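Local coordinates for protein paenibacillus xanthan lyase (Paenibacillus, PDB 6F2P) that catalyses the eliminative removal of terminal mannosyl residues from the side chains of xanthan, acting as a polysaccharide lyase that carries several bound calcium ions, at residues F487-E492 with A648-L654; V374-P378 with G464-V468; N655-F661 with A678-E684. One frame throughout, in Å; residues are numbered along the deposited sequence.

Contact 1: residues F487-E492 with A648-L654; sequences FMFDDE and AVKETQL. With CA (calcium ion), chain B.
A648 places its CA obliquely against the F487 ring, 4.1 Å from CE2, while its own CB points away from 487-492. V649, next along, faces the other segment and divides its two methyls between two phenylalanines. CG2 hangs over one face of F487, 3.6 Å from the ring centroid and 8° off the normal, a CH-pi contact. CG1, anti to the backbone N (chi1 175°), instead reaches the edge of the F489 ring, 3.8 Å from CE2. With an alanine in place of F487, the CG2 methyl would probably lose its aromatic platform and a gap would open between V649 and the V494 and L496 side chains that pack on both residues. E651 combines an apolar stem with a charged head. Its CB sits over the centre of the F489 ring, 3.7 Å from the centroid, and a bend at chi2 (-87°) sends the carboxylate to the calcium ion. There OE1 binds the metal at 2.2 Å, while OE2 accepts the backbone N-H of L654, and the two bonds together probably limit rotation of the carboxylate. From the facing turn, D490 OD1 and D491 OD1 each bind the ion, and E492 chelates it through OE1 and OE2. The carboxylates of D490 and E492 stand nearly perpendicular to that of E651, and the cation probably offsets the repulsion among the four acids. Y631 also hydrogen-bonds E492 OE2. L654 closes the segment with CD1 3.6 Å from D490 OD1 and 4.0 Å from F489 CB. D490, D491, E492, E651 and Q636 form a calcium site that, with the aromatic packing beside it, joins the super-sandwich and C-terminal beta-sandwich regions of a family 8 polysaccharide lyase.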
loop_
_atom_site.group_PDB
_atom_site.type_symbol
_atom_site.label_atom_id
_atom_site.label_comp_id
_atom_site.label_asym_id
_atom_site.label_seq_id
_atom_site.Cartn_x
_atom_site.Cartn_y
_atom_site.Cartn_z
ATOM N N PHE A 487 -10.783 -0.431 -11.494
ATOM C CA PHE A 487 -11.071 -1.861 -11.536
ATOM C C PHE A 487 -10.448 -2.416 -12.791
ATOM O O PHE A 487 -10.899 -2.140 -13.899
ATOM C CB PHE A 487 -12.581 -2.114 -11.509
ATOM C CG PHE A 487 -13.269 -1.491 -10.322
ATOM C CD1 PHE A 487 -13.566 -0.134 -10.309
ATOM C CD2 PHE A 487 -13.605 -2.261 -9.212
ATOM C CE1 PHE A 487 -14.184 0.446 -9.216
ATOM C CE2 PHE A 487 -14.229 -1.689 -8.111
ATOM C CZ PHE A 487 -14.522 -0.332 -8.115
ATOM N N MET A 488 -9.392 -3.190 -12.608
ATOM C CA MET A 488 -8.518 -3.541 -13.711
ATOM C C MET A 488 -8.601 -5.029 -14.011
ATOM O O MET A 488 -8.151 -5.844 -13.212
ATOM C CB MET A 488 -7.095 -3.116 -13.350
ATOM C CG MET A 488 -6.968 -1.603 -13.196
ATOM S SD MET A 488 -5.784 -1.014 -11.969
ATOM C CE MET A 488 -6.691 -1.229 -10.442
ATOM N N PHE A 489 -9.190 -5.380 -15.154
ATOM C CA PHE A 489 -9.466 -6.784 -15.471
ATOM C C PHE A 489 -8.599 -7.312 -16.605
ATOM O O PHE A 489 -7.416 -6.989 -16.677
ATOM C CB PHE A 489 -10.955 -6.996 -15.761
ATOM C CG PHE A 489 -11.854 -6.615 -14.609
ATOM C CD1 PHE A 489 -11.815 -7.323 -13.416
ATOM C CD2 PHE A 489 -12.726 -5.545 -14.715
ATOM C CE1 PHE A 489 -12.644 -6.977 -12.347
ATOM C CE2 PHE A 489 -13.554 -5.189 -13.659
ATOM C CZ PHE A 489 -13.515 -5.908 -12.472
ATOM N N ASP A 490 -9.164 -8.134 -17.483
ATOM C CA ASP A 490 -8.335 -8.734 -18.531
ATOM C C ASP A 490 -8.051 -7.795 -19.708
ATOM O O ASP A 490 -6.957 -7.813 -20.258
ATOM C CB ASP A 490 -8.901 -10.078 -19.017
ATOM C CG ASP A 490 -10.336 -9.977 -19.463
ATOM O OD1 ASP A 490 -11.022 -9.056 -18.991
ATOM O OD2 ASP A 490 -10.785 -10.813 -20.277
ATOM N N ASP A 491 -9.028 -6.980 -20.094
ATOM C CA ASP A 491 -8.860 -6.104 -21.249
ATOM C C ASP A 491 -9.632 -4.806 -21.083
ATOM O O ASP A 491 -9.867 -4.097 -22.050
ATOM C CB ASP A 491 -9.281 -6.809 -22.547
ATOM C CG ASP A 491 -10.731 -7.291 -22.519
ATOM O OD1 ASP A 491 -11.411 -7.135 -21.482
ATOM O OD2 ASP A 491 -11.176 -7.871 -23.531
ATOM N N GLU A 492 -10.035 -4.502 -19.856
ATOM C CA GLU A 492 -10.696 -3.234 -19.584
ATOM C C GLU A 492 -10.270 -2.689 -18.238
ATOM O O GLU A 492 -9.859 -3.444 -17.355
ATOM C CB GLU A 492 -12.222 -3.378 -19.608
ATOM C CG GLU A 492 -12.793 -4.290 -18.538
ATOM C CD GLU A 492 -12.941 -5.728 -19.014
ATOM O OE1 GLU A 492 -11.991 -6.510 -18.811
ATOM O OE2 GLU A 492 -13.999 -6.079 -19.594
ATOM N N ALA A 648 -18.347 -0.809 -6.524
ATOM C CA ALA A 648 -18.146 -2.204 -6.870
ATOM C C ALA A 648 -18.435 -2.487 -8.340
ATOM O O ALA A 648 -19.396 -1.963 -8.917
ATOM C CB ALA A 648 -18.984 -3.093 -5.971
ATOM N N VAL A 649 -17.572 -3.307 -8.934
ATOM C CA VAL A 649 -17.681 -3.695 -10.330
ATOM C C VAL A 649 -17.425 -5.194 -10.465
ATOM O O VAL A 649 -16.516 -5.744 -9.832
ATOM C CB VAL A 649 -16.672 -2.917 -11.199
ATOM C CG1 VAL A 649 -16.702 -3.407 -12.659
ATOM C CG2 VAL A 649 -16.943 -1.433 -11.117
ATOM N N LYS A 650 -18.245 -5.852 -11.276
ATOM C CA LYS A 650 -18.063 -7.265 -11.582
ATOM C C LYS A 650 -17.820 -7.438 -13.080
ATOM O O LYS A 650 -18.563 -6.910 -13.896
ATOM C CB LYS A 650 -19.290 -8.076 -11.139
ATOM C CG LYS A 650 -19.322 -9.518 -11.670
ATOM C CD LYS A 650 -20.254 -10.408 -10.851
ATOM C CE LYS A 650 -20.134 -11.888 -11.260
ATOM N NZ LYS A 650 -20.860 -12.823 -10.328
ATOM N N GLU A 651 -16.762 -8.154 -13.433
ATOM C CA GLU A 651 -16.539 -8.534 -14.819
ATOM C C GLU A 651 -17.209 -9.885 -15.002
ATOM O O GLU A 651 -16.759 -10.880 -14.439
ATOM C CB GLU A 651 -15.044 -8.638 -15.104
ATOM C CG GLU A 651 -14.645 -8.292 -16.534
ATOM C CD GLU A 651 -14.709 -9.483 -17.488
ATOM O OE1 GLU A 651 -14.375 -9.291 -18.675
ATOM O OE2 GLU A 651 -15.087 -10.601 -17.062
ATOM N N THR A 652 -18.283 -9.919 -15.784
ATOM C CA THR A 652 -19.148 -11.102 -15.846
ATOM C C THR A 652 -18.610 -12.264 -16.678
ATOM O O THR A 652 -19.142 -13.373 -16.604
ATOM C CB THR A 652 -20.556 -10.746 -16.339
ATOM O OG1 THR A 652 -20.476 -10.203 -17.666
ATOM C CG2 THR A 652 -21.204 -9.733 -15.396
ATOM N N GLN A 653 -17.576 -12.017 -17.471
ATOM C CA GLN A 653 -16.922 -13.092 -18.202
ATOM C C GLN A 653 -15.993 -13.831 -17.258
ATOM O O GLN A 653 -15.988 -15.059 -17.207
ATOM C CB GLN A 653 -16.094 -12.536 -19.360
ATOM C CG GLN A 653 -16.876 -11.702 -20.341
ATOM C CD GLN A 653 -17.395 -12.517 -21.504
ATOM O OE1 GLN A 653 -16.929 -12.363 -22.638
ATOM N NE2 GLN A 653 -18.370 -13.391 -21.236
ATOM N N LEU A 654 -15.196 -13.070 -16.515
ATOM C CA LEU A 654 -14.196 -13.635 -15.613
ATOM C C LEU A 654 -14.817 -14.098 -14.297
ATOM O O LEU A 654 -14.206 -14.856 -13.533
ATOM C CB LEU A 654 -13.125 -12.588 -15.312
ATOM C CG LEU A 654 -12.223 -12.120 -16.450
ATOM C CD1 LEU A 654 -11.311 -11.010 -15.957
ATOM C CD2 LEU A 654 -11.412 -13.290 -16.951
HETATM CA CA CA B . -13.067 -8.316 -20.203
#

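Contact 2: residues V374-P378 with G464-V468; sequences VQLRP and GQYGV
Q465 is held twice by 374-378, once through its backbone O and once through its side-chain OE1, although no main-chain hydrogen bond joins the two segments. The residue belongs to a classic beta bulge, in which Q465 and Y466 both face I462, at the start of strand 466-474. The contact thus links two sheets of the super-sandwich region: strand 372-377 sends side chains across to the bulged strand instead of pairing with it. Q375 supplies the first bond. With chi1 at 172° its chain reaches away from its own N, and the bend at chi2 then brings NE2 to Q465 O at 3.0 Å. That oxygen lies almost in the amide plane of Q375, while the donor is tilted somewhat from the carbonyl plane. R377 supplies the second. Successive bends at chi2 and chi3 curl its chain so that NH1 meets Q465 OE1 at 2.9 Å. The bond is nearly straight, 168° at the hydrogen, and uses a lone pair in the carbonyl plane. Guanidinium and amide are nearly coplanar, 11° apart, and OE1 sits at the guanidinium edge, close to its plane. Over one face of the same group comes Y466, with CE1 3.8 Å from R377 NH1. The ring is inclined to the guanidinium, so this is not a parallel stack. Q465 CB in turn lies over the centre of the Y466 ring. R377 NE hydrogen-bonds the backbone O of D490, a residue whose side chain binds the calcium ion, so all three guanidinium nitrogens are engaged and the group is unlikely to turn. The third, NH2, donates to a water 2.9 Å away, which gives a hydrogen to Q465 OE1 and lies 3.0 Å from Y466 OH.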
loop_
_atom_site.group_PDB
_atom_site.type_symbol
_atom_site.label_atom_id
_atom_site.label_comp_id
_atom_site.label_asym_id
_atom_site.label_seq_id
_atom_site.Cartn_x
_atom_site.Cartn_y
_atom_site.Cartn_z
ATOM N N VAL A 374 0.225 -1.154 -10.773
ATOM C CA VAL A 374 0.489 -1.415 -12.181
ATOM C C VAL A 374 -0.325 -2.601 -12.685
ATOM O O VAL A 374 -0.347 -3.669 -12.061
ATOM C CB VAL A 374 1.985 -1.676 -12.449
ATOM C CG1 VAL A 374 2.208 -2.040 -13.902
ATOM C CG2 VAL A 374 2.801 -0.458 -12.094
ATOM N N GLN A 375 -1.006 -2.390 -13.809
ATOM C CA GLN A 375 -1.702 -3.461 -14.494
ATOM C C GLN A 375 -1.045 -3.705 -15.847
ATOM O O GLN A 375 -0.996 -2.819 -16.700
ATOM C CB GLN A 375 -3.184 -3.129 -14.668
ATOM C CG GLN A 375 -3.940 -4.111 -15.541
ATOM C CD GLN A 375 -4.045 -5.498 -14.927
ATOM O OE1 GLN A 375 -3.049 -6.209 -14.766
ATOM N NE2 GLN A 375 -5.266 -5.892 -14.579
ATOM N N LEU A 376 -0.512 -4.905 -16.027
ATOM C CA LEU A 376 0.097 -5.280 -17.289
ATOM C C LEU A 376 -0.709 -6.422 -17.912
ATOM O O LEU A 376 -0.801 -7.519 -17.351
ATOM C CB LEU A 376 1.555 -5.684 -17.083
ATOM C CG LEU A 376 2.476 -4.669 -16.399
ATOM C CD1 LEU A 376 3.825 -5.304 -16.100
ATOM C CD2 LEU A 376 2.664 -3.422 -17.245
ATOM N N ARG A 377 -1.307 -6.137 -19.065
ATOM C CA ARG A 377 -2.128 -7.083 -19.795
ATOM C C ARG A 377 -1.559 -7.223 -21.193
ATOM O O ARG A 377 -0.742 -6.409 -21.615
ATOM C CB ARG A 377 -3.563 -6.569 -19.884
ATOM C CG ARG A 377 -4.235 -6.394 -18.542
ATOM C CD ARG A 377 -4.239 -7.680 -17.768
ATOM N NE ARG A 377 -4.820 -8.766 -18.544
ATOM C CZ ARG A 377 -4.825 -10.040 -18.157
ATOM N NH1 ARG A 377 -4.272 -10.381 -17.002
ATOM N NH2 ARG A 377 -5.379 -10.974 -18.927
ATOM N N PRO A 378 -1.974 -8.270 -21.917
ATOM C CA PRO A 378 -1.552 -8.326 -23.318
ATOM C C PRO A 378 -2.126 -7.154 -24.113
ATOM O O PRO A 378 -3.342 -7.019 -24.223
ATOM C CB PRO A 378 -2.127 -9.659 -23.806
ATOM C CG PRO A 378 -3.183 -10.032 -22.801
ATOM C CD PRO A 378 -2.710 -9.479 -21.502
ATOM N N GLY A 464 -2.959 -12.825 -9.332
ATOM C CA GLY A 464 -1.817 -12.064 -9.794
ATOM C C GLY A 464 -2.046 -11.378 -11.133
ATOM O O GLY A 464 -1.080 -11.023 -11.806
ATOM N N GLN A 465 -3.314 -11.181 -11.507
ATOM C CA GLN A 465 -3.679 -10.662 -12.830
ATOM C C GLN A 465 -4.753 -9.565 -12.804
ATOM O O GLN A 465 -4.827 -8.726 -13.701
ATOM C CB GLN A 465 -4.189 -11.800 -13.712
ATOM C CG GLN A 465 -3.160 -12.854 -14.050
ATOM C CD GLN A 465 -3.611 -13.712 -15.202
ATOM O OE1 GLN A 465 -3.891 -13.207 -16.296
ATOM N NE2 GLN A 465 -3.710 -15.019 -14.963
ATOM N N TYR A 466 -5.603 -9.586 -11.789
ATOM C CA TYR A 466 -6.727 -8.663 -11.738
ATOM C C TYR A 466 -6.652 -7.893 -10.431
ATOM O O TYR A 466 -6.243 -8.428 -9.402
ATOM C CB TYR A 466 -8.061 -9.426 -11.874
ATOM C CG TYR A 466 -8.033 -10.436 -13.000
ATOM C CD1 TYR A 466 -7.645 -10.060 -14.280
ATOM C CD2 TYR A 466 -8.361 -11.774 -12.779
ATOM C CE1 TYR A 466 -7.597 -10.982 -15.318
ATOM C CE2 TYR A 466 -8.320 -12.710 -13.816
ATOM C CZ TYR A 466 -7.937 -12.302 -15.082
ATOM O OH TYR A 466 -7.880 -13.212 -16.115
ATOM N N GLY A 467 -7.024 -6.624 -10.464
ATOM C CA GLY A 467 -6.856 -5.801 -9.289
ATOM C C GLY A 467 -7.898 -4.718 -9.203
ATOM O O GLY A 467 -8.593 -4.413 -10.180
ATOM N N VAL A 468 -8.004 -4.144 -8.013
ATOM C CA VAL A 468 -8.894 -3.034 -7.754
ATOM C C VAL A 468 -8.144 -2.079 -6.831
ATOM O O VAL A 468 -7.527 -2.514 -5.850
ATOM C CB VAL A 468 -10.215 -3.518 -7.095
ATOM C CG1 VAL A 468 -9.924 -4.476 -5.960
ATOM C CG2 VAL A 468 -11.048 -2.341 -6.607
HETATM O O HOH W 1 -5.900 -13.771 -18.252
#

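Contact 3: residues N655-F661 with A678-E684; sequences NVTGINF and ASVMTKE
An antiparallel beta ladder in the C-terminal beta-sandwich region pairs strands 656-661 and 678-684; strand 656-661 is entered through a G1 beta bulge on its other flank, where N655 and V656 both face E651 of strand 646-651. T657 with T682, I659 with V680 and F661 with A678 are the hydrogen-bonded pairs, each joined by two backbone bonds. Beyond them E684 N donates to N655 O at 3.1 Å. On the face bearing V656 and M681, V656 meets two neighbours: CG1 approaches M681 SD at 3.9 Å, and CG2 lies 3.7 Å from K683 CD. M681 runs out extended (chi1 -179°) until the turn at chi3 lays CE against G658 CA, 3.8 Å away, where the glycine has no side chain. K683 carries its NZ on to L654 O. On the face bearing I659, V680 CG2 comes to the edge of the F661 ring, 3.9 Å from CE2, while I659 CG2 covers one ring face from within its own strand. T657 and T682 lie side by side, and a water hydrogen-bonds both OG1 atoms. The buried amide of N660 is satisfied at both ends: ND2 donates to S485 OG, and OD1 receives S679 OG at 2.9 Å, nearly along the C=O axis.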
loop_
_atom_site.group_PDB
_atom_site.type_symbol
_atom_site.label_atom_id
_atom_site.label_comp_id
_atom_site.label_asym_id
_atom_site.label_seq_id
_atom_site.Cartn_x
_atom_site.Cartn_y
_atom_site.Cartn_z
ATOM N N ASN A 655 -16.030 -13.627 -14.037
ATOM C CA ASN A 655 -16.635 -13.757 -12.719
ATOM C C ASN A 655 -15.694 -13.280 -11.610
ATOM O O ASN A 655 -15.561 -13.912 -10.557
ATOM C CB ASN A 655 -17.136 -15.183 -12.495
ATOM C CG ASN A 655 -18.228 -15.560 -13.473
ATOM O OD1 ASN A 655 -19.251 -14.870 -13.569
ATOM N ND2 ASN A 655 -18.006 -16.633 -14.235
ATOM N N VAL A 656 -15.037 -12.154 -11.880
ATOM C CA VAL A 656 -14.196 -11.473 -10.903
ATOM C C VAL A 656 -14.900 -10.199 -10.463
ATOM O O VAL A 656 -15.359 -9.415 -11.297
ATOM C CB VAL A 656 -12.834 -11.100 -11.498
ATOM C CG1 VAL A 656 -12.094 -10.140 -10.571
ATOM C CG2 VAL A 656 -12.007 -12.348 -11.761
ATOM N N THR A 657 -15.008 -10.003 -9.154
ATOM C CA THR A 657 -15.651 -8.808 -8.624
ATOM C C THR A 657 -14.655 -8.035 -7.780
ATOM O O THR A 657 -13.907 -8.622 -7.006
ATOM C CB THR A 657 -16.871 -9.162 -7.748
ATOM O OG1 THR A 657 -17.719 -10.098 -8.437
ATOM C CG2 THR A 657 -17.657 -7.918 -7.404
ATOM N N GLY A 658 -14.628 -6.717 -7.945
ATOM C CA GLY A 658 -13.810 -5.861 -7.106
ATOM C C GLY A 658 -14.703 -4.916 -6.322
ATOM O O GLY A 658 -15.678 -4.376 -6.864
ATOM N N ILE A 659 -14.392 -4.719 -5.043
ATOM C CA ILE A 659 -15.174 -3.816 -4.205
ATOM C C ILE A 659 -14.304 -2.963 -3.291
ATOM O O ILE A 659 -13.431 -3.485 -2.605
ATOM C CB ILE A 659 -16.112 -4.587 -3.276
ATOM C CG1 ILE A 659 -16.923 -5.635 -4.047
ATOM C CG2 ILE A 659 -17.006 -3.610 -2.514
ATOM C CD1 ILE A 659 -17.790 -6.512 -3.161
ATOM N N ASN A 660 -14.552 -1.654 -3.272
ATOM C CA ASN A 660 -13.961 -0.788 -2.263
ATOM C C ASN A 660 -15.006 -0.354 -1.226
ATOM O O ASN A 660 -16.048 0.200 -1.579
ATOM C CB ASN A 660 -13.304 0.434 -2.903
ATOM C CG ASN A 660 -12.054 0.084 -3.713
ATOM O OD1 ASN A 660 -11.369 -0.901 -3.431
ATOM N ND2 ASN A 660 -11.750 0.907 -4.721
ATOM N N PHE A 661 -14.723 -0.625 0.047
ATOM C CA PHE A 661 -15.575 -0.216 1.158
ATOM C C PHE A 661 -15.000 1.021 1.853
ATOM O O PHE A 661 -13.869 0.991 2.353
ATOM C CB PHE A 661 -15.677 -1.343 2.183
ATOM C CG PHE A 661 -16.473 -2.530 1.721
ATOM C CD1 PHE A 661 -17.854 -2.541 1.835
ATOM C CD2 PHE A 661 -15.842 -3.647 1.200
ATOM C CE1 PHE A 661 -18.599 -3.642 1.422
ATOM C CE2 PHE A 661 -16.577 -4.748 0.790
ATOM C CZ PHE A 661 -17.956 -4.745 0.905
ATOM N N ALA A 678 -12.088 -1.347 3.480
ATOM C CA ALA A 678 -11.395 -2.491 2.912
ATOM C C ALA A 678 -11.412 -2.444 1.404
ATOM O O ALA A 678 -12.317 -1.876 0.800
ATOM C CB ALA A 678 -12.054 -3.764 3.386
ATOM N N SER A 679 -10.412 -3.049 0.787
ATOM C CA SER A 679 -10.473 -3.303 -0.637
ATOM C C SER A 679 -10.595 -4.817 -0.799
ATOM O O SER A 679 -9.843 -5.578 -0.192
ATOM C CB SER A 679 -9.228 -2.774 -1.324
ATOM O OG SER A 679 -9.347 -2.900 -2.727
ATOM N N VAL A 680 -11.569 -5.259 -1.584
ATOM C CA VAL A 680 -11.888 -6.679 -1.663
ATOM C C VAL A 680 -12.047 -7.116 -3.110
ATOM O O VAL A 680 -12.598 -6.372 -3.924
ATOM C CB VAL A 680 -13.190 -6.975 -0.905
ATOM C CG1 VAL A 680 -13.546 -8.451 -0.973
ATOM C CG2 VAL A 680 -13.064 -6.504 0.533
ATOM N N MET A 681 -11.549 -8.306 -3.439
ATOM C CA MET A 681 -11.748 -8.866 -4.770
ATOM C C MET A 681 -12.119 -10.346 -4.681
ATOM O O MET A 681 -11.522 -11.088 -3.909
ATOM C CB MET A 681 -10.513 -8.642 -5.648
ATOM C CG MET A 681 -10.644 -9.181 -7.064
ATOM S SD MET A 681 -9.512 -8.407 -8.250
ATOM C CE MET A 681 -10.381 -6.872 -8.534
ATOM N N THR A 682 -13.125 -10.760 -5.452
ATOM C CA THR A 682 -13.582 -12.149 -5.452
ATOM C C THR A 682 -13.418 -12.803 -6.824
ATOM O O THR A 682 -13.572 -12.157 -7.861
ATOM C CB THR A 682 -15.065 -12.270 -5.016
ATOM O OG1 THR A 682 -15.917 -11.683 -6.011
ATOM C CG2 THR A 682 -15.308 -11.584 -3.659
ATOM N N LYS A 683 -13.086 -14.089 -6.817
ATOM C CA LYS A 683 -13.082 -14.899 -8.031
ATOM C C LYS A 683 -13.933 -16.153 -7.811
ATOM O O LYS A 683 -13.666 -16.947 -6.901
ATOM C CB LYS A 683 -11.653 -15.282 -8.421
ATOM C CG LYS A 683 -11.553 -16.396 -9.449
ATOM C CD LYS A 683 -11.902 -15.928 -10.853
ATOM C CE LYS A 683 -12.196 -17.121 -11.780
ATOM N NZ LYS A 683 -11.946 -16.810 -13.230
ATOM N N GLU A 684 -14.972 -16.315 -8.627
ATOM C CA GLU A 684 -15.846 -17.480 -8.536
ATOM C C GLU A 684 -15.691 -18.430 -9.727
ATOM O O GLU A 684 -15.554 -18.004 -10.871
ATOM C CB GLU A 684 -17.308 -17.053 -8.405
ATOM C CG GLU A 684 -18.279 -18.225 -8.411
ATOM C CD GLU A 684 -19.689 -17.846 -7.993
ATOM O OE1 GLU A 684 -19.992 -16.634 -7.889
ATOM O OE2 GLU A 684 -20.495 -18.773 -7.773
HETATM O O HOH W 2 -16.582 -12.815 -8.495
#

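In the fold
Contact 1 is the hub of the three, its centre about 10 Å from the centres of both others, which lie about 14 Å apart. Towards contact 2 it probably bonds M488 N to G467 O at 2.8 Å, since strands 466-474 and 481-488 are neighbours in one sheet. Towards contact 3 the link is again between sheet neighbours, V649 O meeting G658 N at 2.8 Å, also a probable hydrogen bond. Contacts 2 and 3 meet through packing, with M681 CE 3.5 Å from V468 CG1. The calcium ion belongs to contact 1, yet the side chains of Y466 and V656 come within about 8 and 9 Å of it.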